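Local structure of DNA endonuclease I-CvuI (Chlorella vulgaris, 5A77) at residues E148-R151 with E152-K156; L136-G140 with K141-I145; L107-Q110 with I111-K114; T85-Q88 with T89-K93. The protein cleaves DNA as a homing endonuclease of the LAGLIDADG family and is probably involved in intron homing. All blocks are in the same frame, centred on the assembly; numbering follows the deposited sequence.

Interaction 1: residues E148-R151 with E152-K156; sequences ENVR and ECLKK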
loop_
_atom_site.group_PDB
_atom_site.type_symbol
_atom_site.label_atom_id
_atom_site.label_comp_id
_atom_site.label_asym_id
_atom_site.label_seq_id
_atom_site.Cartn_x
_atom_site.Cartn_y
_atom_site.Cartn_z
ATOM N N GLU B 148 -25.132 2.861 -19.116
ATOM C CA GLU B 148 -25.916 2.677 -20.344
ATOM C C GLU B 148 -26.783 1.415 -20.284
ATOM O O GLU B 148 -27.854 1.364 -20.893
ATOM C CB GLU B 148 -25.005 2.610 -21.575
ATOM C CG GLU B 148 -25.143 3.766 -22.571
ATOM C CD GLU B 148 -26.586 4.240 -22.805
ATOM O OE1 GLU B 148 -27.409 3.478 -23.365
ATOM O OE2 GLU B 148 -26.889 5.404 -22.457
ATOM N N ASN B 149 -26.318 0.399 -19.555
ATOM C CA ASN B 149 -27.114 -0.809 -19.368
ATOM C C ASN B 149 -28.328 -0.520 -18.485
ATOM O O ASN B 149 -29.466 -0.839 -18.848
ATOM C CB ASN B 149 -26.270 -1.938 -18.770
ATOM C CG ASN B 149 -25.099 -2.322 -19.659
ATOM O OD1 ASN B 149 -24.049 -2.746 -19.178
ATOM N ND2 ASN B 149 -25.271 -2.162 -20.962
ATOM N N VAL B 150 -28.077 0.106 -17.340
ATOM C CA VAL B 150 -29.138 0.493 -16.422
ATOM C C VAL B 150 -30.177 1.386 -17.110
ATOM O O VAL B 150 -31.386 1.102 -17.059
ATOM C CB VAL B 150 -28.561 1.215 -15.192
ATOM C CG1 VAL B 150 -29.652 1.833 -14.354
ATOM C CG2 VAL B 150 -27.777 0.241 -14.366
ATOM N N ARG B 151 -29.709 2.447 -17.764
ATOM C CA ARG B 151 -30.615 3.414 -18.361
ATOM C C ARG B 151 -31.518 2.727 -19.383
ATOM O O ARG B 151 -32.726 2.981 -19.433
ATOM C CB ARG B 151 -29.853 4.563 -19.018
ATOM C CG ARG B 151 -30.094 4.715 -20.498
ATOM C CD ARG B 151 -29.458 5.973 -21.042
ATOM N NE ARG B 151 -29.749 6.141 -22.465
ATOM C CZ ARG B 151 -30.902 6.609 -22.930
ATOM N NH1 ARG B 151 -31.852 6.940 -22.071
ATOM N NH2 ARG B 151 -31.109 6.746 -24.238
ATOM N N GLU B 152 -30.955 1.819 -20.165
ATOM C CA GLU B 152 -31.732 1.260 -21.249
ATOM C C GLU B 152 -32.767 0.256 -20.767
ATOM O O GLU B 152 -33.876 0.210 -21.296
ATOM C CB GLU B 152 -30.790 0.658 -22.304
ATOM C CG GLU B 152 -31.467 0.503 -23.657
ATOM C CD GLU B 152 -31.712 1.825 -24.415
ATOM O OE1 GLU B 152 -31.398 2.940 -23.918
ATOM O OE2 GLU B 152 -32.266 1.720 -25.530
ATOM N N CYS B 153 -32.408 -0.520 -19.753
ATOM C CA CYS B 153 -33.304 -1.517 -19.185
ATOM C C CYS B 153 -34.359 -0.828 -18.315
ATOM O O CYS B 153 -35.481 -1.308 -18.174
ATOM C CB CYS B 153 -32.512 -2.537 -18.367
ATOM S SG CYS B 153 -33.451 -3.557 -17.219
ATOM N N LEU B 154 -33.997 0.321 -17.751
ATOM C CA LEU B 154 -34.950 1.183 -17.067
ATOM C C LEU B 154 -35.979 1.656 -18.075
ATOM O O LEU B 154 -37.181 1.715 -17.780
ATOM C CB LEU B 154 -34.255 2.388 -16.436
ATOM C CG LEU B 154 -33.550 2.198 -15.095
ATOM C CD1 LEU B 154 -32.904 3.497 -14.620
ATOM C CD2 LEU B 154 -34.501 1.644 -14.039
ATOM N N LYS B 155 -35.490 2.006 -19.264
ATOM C CA LYS B 155 -36.342 2.433 -20.361
ATOM C C LYS B 155 -37.373 1.362 -20.688
ATOM O O LYS B 155 -38.536 1.675 -20.925
ATOM C CB LYS B 155 -35.487 2.758 -21.592
ATOM C CG LYS B 155 -35.801 4.080 -22.250
ATOM C CD LYS B 155 -34.616 5.039 -22.205
ATOM C CE LYS B 155 -34.731 6.041 -23.353
ATOM N NZ LYS B 155 -34.402 7.450 -22.979
ATOM N N LYS B 156 -36.938 0.101 -20.688
ATOM C CA LYS B 156 -37.811 -1.028 -21.024
ATOM C C LYS B 156 -38.704 -1.498 -19.876
ATOM O O LYS B 156 -39.592 -2.315 -20.090
ATOM C CB LYS B 156 -36.993 -2.224 -21.525
ATOM C CG LYS B 156 -35.840 -1.839 -22.412
ATOM C CD LYS B 156 -35.141 -3.044 -23.032
ATOM C CE LYS B 156 -34.644 -2.691 -24.426
ATOM N NZ LYS B 156 -34.074 -1.307 -24.433
#

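Interaction 2: residues L136-G140 with K141-I145; sequences LLTDG and KKRTI. With nucleotides of chain F.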
loop_
_atom_site.group_PDB
_atom_site.type_symbol
_atom_site.label_atom_id
_atom_site.label_comp_id
_atom_site.label_asym_id
_atom_site.label_seq_id
_atom_site.Cartn_x
_atom_site.Cartn_y
_atom_site.Cartn_z
ATOM N N LEU B 136 -13.478 5.119 -14.013
ATOM C CA LEU B 136 -12.396 5.642 -14.843
ATOM C C LEU B 136 -11.113 5.898 -14.019
ATOM O O LEU B 136 -10.073 6.222 -14.587
ATOM C CB LEU B 136 -12.850 6.929 -15.558
ATOM C CG LEU B 136 -14.116 6.808 -16.418
ATOM C CD1 LEU B 136 -14.679 8.168 -16.808
ATOM C CD2 LEU B 136 -13.853 5.955 -17.653
ATOM N N LEU B 137 -11.195 5.740 -12.695
ATOM C CA LEU B 137 -10.061 5.957 -11.793
ATOM C C LEU B 137 -9.523 4.660 -11.182
ATOM O O LEU B 137 -8.308 4.468 -11.096
ATOM C CB LEU B 137 -10.455 6.916 -10.671
ATOM C CG LEU B 137 -11.303 8.128 -11.065
ATOM C CD1 LEU B 137 -11.741 8.907 -9.830
ATOM C CD2 LEU B 137 -10.514 9.001 -12.031
ATOM N N THR B 138 -10.414 3.790 -10.714
ATOM C CA THR B 138 -9.999 2.449 -10.284
ATOM C C THR B 138 -9.675 1.642 -11.530
ATOM O O THR B 138 -10.540 0.947 -12.068
ATOM C CB THR B 138 -11.097 1.712 -9.472
ATOM O OG1 THR B 138 -12.260 1.539 -10.295
ATOM C CG2 THR B 138 -11.447 2.470 -8.195
ATOM N N ASP B 139 -8.440 1.734 -11.998
ATOM C CA ASP B 139 -8.134 1.315 -13.364
ATOM C C ASP B 139 -7.664 -0.125 -13.549
ATOM O O ASP B 139 -6.543 -0.408 -13.995
ATOM C CB ASP B 139 -7.095 2.228 -13.950
ATOM C CG ASP B 139 -7.625 3.601 -14.214
ATOM O OD1 ASP B 139 -8.686 3.668 -14.873
ATOM O OD2 ASP B 139 -6.991 4.591 -13.776
ATOM N N GLY B 140 -8.567 -1.024 -13.218
ATOM C CA GLY B 140 -8.531 -2.394 -13.672
ATOM C C GLY B 140 -9.907 -2.597 -14.271
ATOM O O GLY B 140 -10.889 -2.747 -13.528
ATOM N N LYS B 141 -9.967 -2.606 -15.602
ATOM C CA LYS B 141 -11.224 -2.483 -16.335
ATOM C C LYS B 141 -11.972 -3.794 -16.600
ATOM O O LYS B 141 -12.373 -4.095 -17.731
ATOM C CB LYS B 141 -10.963 -1.724 -17.649
ATOM C CG LYS B 141 -10.294 -0.348 -17.441
ATOM C CD LYS B 141 -10.770 0.226 -16.081
ATOM C CE LYS B 141 -11.015 1.717 -16.082
ATOM N NZ LYS B 141 -10.918 2.216 -14.677
ATOM N N LYS B 142 -12.217 -4.549 -15.539
ATOM C CA LYS B 142 -12.884 -5.827 -15.704
ATOM C C LYS B 142 -14.380 -5.633 -15.589
ATOM O O LYS B 142 -15.118 -6.569 -15.269
ATOM C CB LYS B 142 -12.380 -6.832 -14.681
ATOM C CG LYS B 142 -11.032 -6.470 -14.108
ATOM C CD LYS B 142 -10.645 -7.462 -13.038
ATOM C CE LYS B 142 -10.078 -6.709 -11.878
ATOM N NZ LYS B 142 -11.230 -5.939 -11.396
ATOM N N ARG B 143 -14.847 -4.395 -15.744
ATOM C CA ARG B 143 -16.289 -4.146 -15.620
ATOM C C ARG B 143 -17.040 -4.025 -16.948
ATOM O O ARG B 143 -16.708 -3.231 -17.800
ATOM C CB ARG B 143 -16.666 -3.103 -14.529
ATOM C CG ARG B 143 -16.735 -1.633 -14.889
ATOM C CD ARG B 143 -17.510 -0.799 -13.858
ATOM N NE ARG B 143 -16.698 -0.294 -12.755
ATOM C CZ ARG B 143 -17.104 0.463 -11.739
ATOM N NH1 ARG B 143 -18.328 0.871 -11.615
ATOM N NH2 ARG B 143 -16.261 0.824 -10.825
ATOM N N THR B 144 -18.020 -4.902 -17.105
ATOM C CA THR B 144 -18.890 -4.988 -18.259
ATOM C C THR B 144 -20.124 -4.122 -18.054
ATOM O O THR B 144 -20.661 -3.568 -19.014
ATOM C CB THR B 144 -19.315 -6.441 -18.517
ATOM O OG1 THR B 144 -20.127 -6.899 -17.426
ATOM C CG2 THR B 144 -18.085 -7.338 -18.637
ATOM N N ILE B 145 -20.539 -3.979 -16.795
ATOM C CA ILE B 145 -21.841 -3.389 -16.455
ATOM C C ILE B 145 -21.818 -1.854 -16.220
ATOM O O ILE B 145 -21.358 -1.349 -15.197
ATOM C CB ILE B 145 -22.421 -4.128 -15.220
ATOM C CG1 ILE B 145 -23.882 -3.798 -14.992
ATOM C CG2 ILE B 145 -21.589 -3.911 -13.953
ATOM C CD1 ILE B 145 -24.536 -4.888 -14.191
ATOM P P DC F 3 -13.763 -2.146 -11.062
ATOM O OP1 DC F 3 -14.029 -2.324 -12.505
ATOM O OP2 DC F 3 -13.606 -0.790 -10.508
ATOM O "O5'" DC F 3 -14.865 -2.879 -10.145
ATOM C "C5'" DC F 3 -15.892 -3.669 -10.724
ATOM C "C4'" DC F 3 -15.345 -4.947 -11.331
ATOM O "O4'" DC F 3 -14.298 -5.480 -10.485
ATOM C "C3'" DC F 3 -16.371 -6.058 -11.462
ATOM O "O3'" DC F 3 -17.041 -5.957 -12.730
ATOM C "C2'" DC F 3 -15.526 -7.324 -11.364
ATOM C "C1'" DC F 3 -14.372 -6.896 -10.448
ATOM N N1 DC F 3 -14.493 -7.343 -8.999
ATOM C C2 DC F 3 -14.461 -8.707 -8.683
ATOM O O2 DC F 3 -14.364 -9.535 -9.595
ATOM N N3 DC F 3 -14.549 -9.085 -7.378
ATOM C C4 DC F 3 -14.655 -8.163 -6.424
ATOM N N4 DC F 3 -14.725 -8.579 -5.164
ATOM C C5 DC F 3 -14.675 -6.767 -6.723
ATOM C C6 DC F 3 -14.588 -6.407 -8.008
ATOM P P DA F 2 -8.193 -0.874 -7.953
ATOM O OP1 DA F 2 -7.275 0.088 -8.602
ATOM O OP2 DA F 2 -8.836 -0.475 -6.681
ATOM O "O5'" DA F 2 -9.293 -1.310 -9.003
ATOM C "C5'" DA F 2 -8.996 -2.411 -9.844
ATOM C "C4'" DA F 2 -10.192 -3.326 -9.995
ATOM O "O4'" DA F 2 -10.088 -4.463 -9.097
ATOM C "C3'" DA F 2 -11.562 -2.687 -9.706
ATOM O "O3'" DA F 2 -12.421 -2.990 -10.788
ATOM C "C2'" DA F 2 -12.000 -3.398 -8.412
ATOM C "C1'" DA F 2 -11.380 -4.753 -8.683
ATOM N N9 DA F 2 -11.336 -5.709 -7.589
ATOM C C8 DA F 2 -11.392 -5.477 -6.234
ATOM N N7 DA F 2 -11.342 -6.583 -5.511
ATOM C C5 DA F 2 -11.253 -7.593 -6.466
ATOM C C6 DA F 2 -11.165 -8.996 -6.372
ATOM N N6 DA F 2 -11.153 -9.668 -5.200
ATOM N N1 DA F 2 -11.093 -9.696 -7.531
ATOM C C2 DA F 2 -11.112 -9.041 -8.681
ATOM N N3 DA F 2 -11.190 -7.737 -8.895
ATOM C C4 DA F 2 -11.260 -7.064 -7.737
ATOM P P DG F 4 -18.652 -5.922 -12.799
ATOM O OP1 DG F 4 -19.077 -5.565 -14.168
ATOM O OP2 DG F 4 -19.157 -5.168 -11.629
ATOM O "O5'" DG F 4 -19.055 -7.447 -12.654
ATOM C "C5'" DG F 4 -18.537 -8.397 -13.570
ATOM C "C4'" DG F 4 -18.797 -9.779 -13.043
ATOM O "O4'" DG F 4 -18.079 -9.932 -11.779
ATOM C "C3'" DG F 4 -20.280 -10.048 -12.743
ATOM O "O3'" DG F 4 -20.659 -11.364 -13.153
ATOM C "C2'" DG F 4 -20.373 -9.889 -11.233
ATOM C "C1'" DG F 4 -18.988 -10.314 -10.760
ATOM N N9 DG F 4 -18.645 -9.664 -9.500
ATOM C C8 DG F 4 -18.684 -8.317 -9.229
ATOM N N7 DG F 4 -18.388 -8.029 -7.996
ATOM C C5 DG F 4 -18.153 -9.266 -7.406
ATOM C C6 DG F 4 -17.810 -9.584 -6.082
ATOM O O6 DG F 4 -17.623 -8.812 -5.135
ATOM N N1 DG F 4 -17.678 -10.959 -5.894
ATOM C C2 DG F 4 -17.865 -11.902 -6.874
ATOM N N2 DG F 4 -17.701 -13.181 -6.511
ATOM N N3 DG F 4 -18.187 -11.612 -8.126
ATOM C C4 DG F 4 -18.322 -10.281 -8.314
#

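Interaction 3: residues L107-Q110 with I111-K114; sequences LVLQ and IIKK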
loop_
_atom_site.group_PDB
_atom_site.type_symbol
_atom_site.label_atom_id
_atom_site.label_comp_id
_atom_site.label_asym_id
_atom_site.label_seq_id
_atom_site.Cartn_x
_atom_site.Cartn_y
_atom_site.Cartn_z
ATOM N N LEU B 107 -16.287 11.168 -4.800
ATOM C CA LEU B 107 -17.342 10.696 -5.690
ATOM C C LEU B 107 -18.275 9.747 -4.942
ATOM O O LEU B 107 -19.490 9.935 -4.953
ATOM C CB LEU B 107 -16.747 10.017 -6.927
ATOM C CG LEU B 107 -16.111 10.996 -7.922
ATOM C CD1 LEU B 107 -15.628 10.283 -9.176
ATOM C CD2 LEU B 107 -17.079 12.105 -8.291
ATOM N N VAL B 108 -17.701 8.750 -4.271
ATOM C CA VAL B 108 -18.477 7.791 -3.483
ATOM C C VAL B 108 -19.328 8.476 -2.401
ATOM O O VAL B 108 -20.449 8.046 -2.125
ATOM C CB VAL B 108 -17.556 6.729 -2.840
ATOM C CG1 VAL B 108 -18.319 5.900 -1.807
ATOM C CG2 VAL B 108 -16.979 5.816 -3.920
ATOM N N LEU B 109 -18.833 9.563 -1.818
ATOM C CA LEU B 109 -19.661 10.323 -0.888
ATOM C C LEU B 109 -20.813 11.061 -1.595
ATOM O O LEU B 109 -21.875 11.255 -0.997
ATOM C CB LEU B 109 -18.818 11.315 -0.094
ATOM C CG LEU B 109 -17.926 10.650 0.953
ATOM C CD1 LEU B 109 -17.114 11.667 1.724
ATOM C CD2 LEU B 109 -18.764 9.790 1.902
ATOM N N GLN B 110 -20.613 11.475 -2.850
ATOM C CA GLN B 110 -21.709 12.061 -3.618
ATOM C C GLN B 110 -22.739 10.985 -3.951
ATOM O O GLN B 110 -23.947 11.268 -4.024
ATOM C CB GLN B 110 -21.211 12.738 -4.909
ATOM C CG GLN B 110 -20.650 14.149 -4.720
ATOM C CD GLN B 110 -21.549 15.020 -3.872
ATOM O OE1 GLN B 110 -22.759 15.033 -4.058
ATOM N NE2 GLN B 110 -20.967 15.744 -2.927
ATOM N N ILE B 111 -22.267 9.753 -4.153
ATOM C CA ILE B 111 -23.188 8.635 -4.392
ATOM C C ILE B 111 -23.982 8.246 -3.148
ATOM O O ILE B 111 -25.164 7.929 -3.232
ATOM C CB ILE B 111 -22.464 7.376 -4.885
ATOM C CG1 ILE B 111 -21.689 7.657 -6.170
ATOM C CG2 ILE B 111 -23.463 6.234 -5.089
ATOM C CD1 ILE B 111 -21.130 6.398 -6.810
ATOM N N ILE B 112 -23.329 8.245 -1.991
ATOM C CA ILE B 112 -24.009 7.848 -0.768
ATOM C C ILE B 112 -25.120 8.856 -0.482
ATOM O O ILE B 112 -26.139 8.520 0.135
ATOM C CB ILE B 112 -23.033 7.737 0.423
ATOM C CG1 ILE B 112 -22.172 6.474 0.289
ATOM C CG2 ILE B 112 -23.783 7.679 1.752
ATOM C CD1 ILE B 112 -20.963 6.439 1.235
ATOM N N LYS B 113 -24.938 10.077 -0.978
ATOM C CA LYS B 113 -25.940 11.126 -0.810
ATOM C C LYS B 113 -27.309 10.744 -1.385
ATOM O O LYS B 113 -28.339 11.060 -0.791
ATOM C CB LYS B 113 -25.451 12.428 -1.444
ATOM C CG LYS B 113 -25.403 13.588 -0.469
ATOM C CD LYS B 113 -24.536 14.718 -0.996
ATOM C CE LYS B 113 -23.116 14.599 -0.446
ATOM N NZ LYS B 113 -22.410 15.914 -0.335
ATOM N N LYS B 114 -27.305 10.032 -2.509
ATOM C CA LYS B 114 -28.531 9.694 -3.217
ATOM C C LYS B 114 -29.068 8.266 -3.009
ATOM O O LYS B 114 -30.190 7.969 -3.427
ATOM C CB LYS B 114 -28.330 9.929 -4.708
ATOM C CG LYS B 114 -27.205 10.883 -5.012
ATOM C CD LYS B 114 -27.207 11.304 -6.455
ATOM C CE LYS B 114 -26.912 12.778 -6.528
ATOM N NZ LYS B 114 -27.281 13.331 -7.848
#

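Interaction 4: residues T85-Q88 with T89-K93; sequences TSLQ and TTLEK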
loop_
_atom_site.group_PDB
_atom_site.type_symbol
_atom_site.label_atom_id
_atom_site.label_comp_id
_atom_site.label_asym_id
_atom_site.label_seq_id
_atom_site.Cartn_x
_atom_site.Cartn_y
_atom_site.Cartn_z
ATOM N N THR B 85 -24.408 4.007 4.913
ATOM C CA THR B 85 -24.424 4.494 6.286
ATOM C C THR B 85 -23.146 4.210 7.100
ATOM O O THR B 85 -22.831 4.952 8.032
ATOM C CB THR B 85 -25.624 3.913 7.051
ATOM O OG1 THR B 85 -25.695 4.523 8.344
ATOM C CG2 THR B 85 -25.494 2.395 7.199
ATOM N N SER B 86 -22.408 3.154 6.765
ATOM C CA SER B 86 -21.180 2.856 7.505
ATOM C C SER B 86 -19.925 3.236 6.716
ATOM O O SER B 86 -18.872 3.492 7.313
ATOM C CB SER B 86 -21.116 1.377 7.885
ATOM O OG SER B 86 -21.555 0.552 6.825
ATOM N N LEU B 87 -20.025 3.262 5.386
ATOM C CA LEU B 87 -18.863 3.577 4.554
ATOM C C LEU B 87 -18.684 5.082 4.495
ATOM O O LEU B 87 -17.569 5.577 4.347
ATOM C CB LEU B 87 -18.995 2.984 3.148
ATOM C CG LEU B 87 -17.981 3.501 2.121
ATOM C CD1 LEU B 87 -16.543 3.243 2.578
ATOM C CD2 LEU B 87 -18.209 2.916 0.747
ATOM N N GLN B 88 -19.786 5.810 4.624
ATOM C CA GLN B 88 -19.729 7.260 4.744
ATOM C C GLN B 88 -18.861 7.571 5.928
ATOM O O GLN B 88 -17.825 8.187 5.799
ATOM C CB GLN B 88 -21.127 7.888 4.909
ATOM C CG GLN B 88 -21.108 9.418 4.917
ATOM C CD GLN B 88 -22.452 10.040 5.275
ATOM O OE1 GLN B 88 -23.490 9.370 5.256
ATOM N NE2 GLN B 88 -22.439 11.332 5.589
ATOM N N THR B 89 -19.257 7.066 7.081
ATOM C CA THR B 89 -18.529 7.316 8.321
ATOM C C THR B 89 -17.034 6.991 8.252
ATOM O O THR B 89 -16.224 7.648 8.896
ATOM C CB THR B 89 -19.184 6.533 9.458
ATOM O OG1 THR B 89 -20.513 7.037 9.629
ATOM C CG2 THR B 89 -18.427 6.699 10.762
ATOM N N THR B 90 -16.656 6.013 7.446
ATOM C CA THR B 90 -15.241 5.707 7.322
ATOM C C THR B 90 -14.515 6.757 6.464
ATOM O O THR B 90 -13.360 7.102 6.721
ATOM C CB THR B 90 -15.021 4.300 6.732
ATOM O OG1 THR B 90 -15.641 3.336 7.591
ATOM C CG2 THR B 90 -13.539 3.991 6.634
ATOM N N LEU B 91 -15.203 7.288 5.465
ATOM C CA LEU B 91 -14.556 8.159 4.504
ATOM C C LEU B 91 -14.169 9.516 5.098
ATOM O O LEU B 91 -13.047 9.983 4.855
ATOM C CB LEU B 91 -15.444 8.324 3.275
ATOM C CG LEU B 91 -15.303 7.058 2.422
ATOM C CD1 LEU B 91 -16.236 7.040 1.225
ATOM C CD2 LEU B 91 -13.862 6.903 1.969
ATOM N N GLU B 92 -15.050 10.069 5.890
ATOM C CA GLU B 92 -14.823 11.303 6.566
ATOM C C GLU B 92 -13.676 11.216 7.573
ATOM O O GLU B 92 -13.161 12.209 8.020
ATOM C CB GLU B 92 -16.122 11.768 7.247
ATOM C CG GLU B 92 -17.406 11.014 6.879
ATOM C CD GLU B 92 -18.681 11.828 7.077
ATOM O OE1 GLU B 92 -19.070 12.552 6.152
ATOM O OE2 GLU B 92 -19.314 11.740 8.145
ATOM N N LYS B 93 -13.289 10.015 7.945
ATOM C CA LYS B 93 -12.147 9.775 8.824
ATOM C C LYS B 93 -10.876 9.895 8.018
ATOM O O LYS B 93 -9.936 10.563 8.430
ATOM C CB LYS B 93 -12.231 8.401 9.486
ATOM C CG LYS B 93 -13.016 8.397 10.774
ATOM C CD LYS B 93 -13.488 7.009 11.103
ATOM C CE LYS B 93 -14.455 7.029 12.260
ATOM N NZ LYS B 93 -15.173 5.724 12.370
#

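Interaction 1: residues E148-R151 with E152-K156
R151 and E152 run side by side and point the same way. E152 OE1 lies over one face of the R151 guanidinium, offset toward its rim. R151 NH2 and E152 OE1 are 3.8 Å apart, a long salt bridge that is electrostatic alone, since the oxygen sits well out of the guanidinium plane. E152 gets there with CG anti to its backbone N (chi1 -160°) and a bend at chi2 (72°). At the guanidinium edge, R151 NE makes a weak hydrogen bond of 3.0 Å to E148 OE2, within a salt bridge. K156 NZ adds a long one of 3.7 Å to E152 OE2. Together E148, R151, E152 and K156 form a salt-bridge network along helix 147-156. E148 OE1 and E152 OE1 are only 4.1 Å apart, and the R151 charge probably eases their repulsion. Cutting R151 back to an alanine would probably leave these two carboxylates without that shared counter-charge. K155 NZ lies near the guanidinium plane, 2.8 Å from R151 NH1. Two like-charged donors so close would probably repel, so the placing of the K155 end is doubtful. On the buried side, V150 CG1 meets L154 CD1 at 3.7 Å, and L154 also packs on L37 and V161.

Interaction 2: residues L136-G140 with K141-I145
K142 folds back past G140 and reaches into the bound DNA. Its backbone N makes a weak hydrogen bond of 3.0 Å to G140 O. From CB the chain passes that same carbonyl, with CG 3.8 Å from G140 O. CD then heads for the adenine of DA2 of chain F. CE comes 3.3 Å from N3 of that base. Bends at chi3 and chi4 (-136° and 66°) bring NZ to the base N3 and the sugar O4'. There NZ gives hydrogen bonds to N3 of DA2 of chain F at 3.1 Å and to its O4' at 3.0 Å, with a weak one to O3'. A guanine base also packs on K142. N3 is a minor-groove atom, so this is a minor-groove contact. The stretch is the loop between helices 121-135 and 147-156. It is bent by inverse gamma turns centred on T138, D139 and K141, and it follows the DNA backbone. T138 OG1 donates to OP2 of DC3 of chain F at 2.7 Å. R143 NH2 donates to the same oxygen at 3.1 Å with an N-H...O angle of 155°, while R143 NE reaches OP1 only weakly. R143 NH1 is tied to A27 O of strand 23-31, which probably helps hold the guanidinium beside the phosphate. K141 NZ is modelled in a salt bridge with D139 OD1, though that nitrogen's position is doubtful. Further on, T144 N donates to OP1 of DG4 of chain F at 3.2 Å, and I145 N weakly to the same oxygen.

Interaction 3: residues L107-Q110 with I111-K114
I111 N donates to L107 O at 2.9 Å, in the carbonyl plane and with a C=O...N angle of 159°. The I111 side chain sets CG1 anti to its carbonyl carbon (chi1 -58°), which lays CG1 3.4 Å from the same L107 O. Outward from the helix, I111 packs on V41 and V43 of strand 39-50, on A27 of strand 23-31 and on L130 of helix 121-135. Next, I112 N hydrogen-bonds to V108 O at 2.9 Å. I112 CD1 touches two side chains of the preceding turn, V108 CG1 and L109 CD2, each at 4.1 Å. V108 meets it at a slant, whereas L109 lies alongside and points the same way. V108 and L109 in turn pack on helix 84-94. K113 follows on the outer side. Its N hydrogen-bonds to L109 O at 3.3 Å from a position 40° above the carbonyl plane. The K113 chain bends at chi3 and runs beside Q110, with K113 CB 3.2 Å from Q110 O. With an alanine in place of Q110, the end of the K113 chain would probably lose the neighbour it lies along and be freer to turn. K114 brings CG to 3.4 Å from Q110 O and sends NZ to a salt bridge with E126 of helix 121-135. This part of helix 102-114 is amphipathic, and the helix packs on the sheet of the LAGLIDADG domain. V108, I111 and I112 fix it there by apolar contact, while K113 and K114 carry their charges away from the sheet.

Interaction 4: residues T85-Q88 with T89-K93
L87 and L91 cross obliquely, one helical turn apart. L87 CD1 lies 4.0 Å from L91 CG. The two leucines start differently: L87 has CG anti to its backbone N (chi1 168°), while L91 has CG anti to its carbonyl carbon. That brings their methyl ends together, and L91 CG also lies 3.3 Å from L87 O. T90 sits beside them. Its OG1 donates to S86 O at 3.2 Å, 18° out of the carbonyl plane, and its N bonds weakly to the same oxygen. L87 and L91 belong to the inner face of helix 84-94 in the LAGLIDADG domain. L87 packs on V43, L45 and V81 of the sheet and on V108 of helix 102-114, and L91 packs on V108 and L109. The helix kinks at T89 and K93, where the regular backbone hydrogen bonding is interrupted. L91 N hydrogen-bonds both L87 O at 3.1 Å and Q88 O at 2.8 Å. Farther out, the extended chains of Q88 and E92 slant across each other, with amide and carboxylate planes 75° apart. Q88 NE2 and E92 OE1 are 3.6 Å apart, a loose polar approach. E92 CG lies 3.1 Å from Q88 O.

How the interactions relate
Along the chain the order is interaction 4, 3, 2, 1. Interactions 4 and 3 lie on successive helices, 84-94 and 102-114, with centres about 11 Å apart. They touch directly, L109 CD2 lying 3.8 Å from L91 CD1, and both helices pack on the sheet. Interaction 2 is the DNA-contacting loop after helix 121-135, and it touches interaction 3 through L137 and L107. It leads on to helix 147-156 and interaction 1, which it meets through T144 and N149. Interactions 1 and 4 are farthest apart, their centres about 30 Å from each other on opposite sides of the chain's centre. The DNA-contacting loop links helix 121-135 to helix 147-156 and touches interactions 3 and 1.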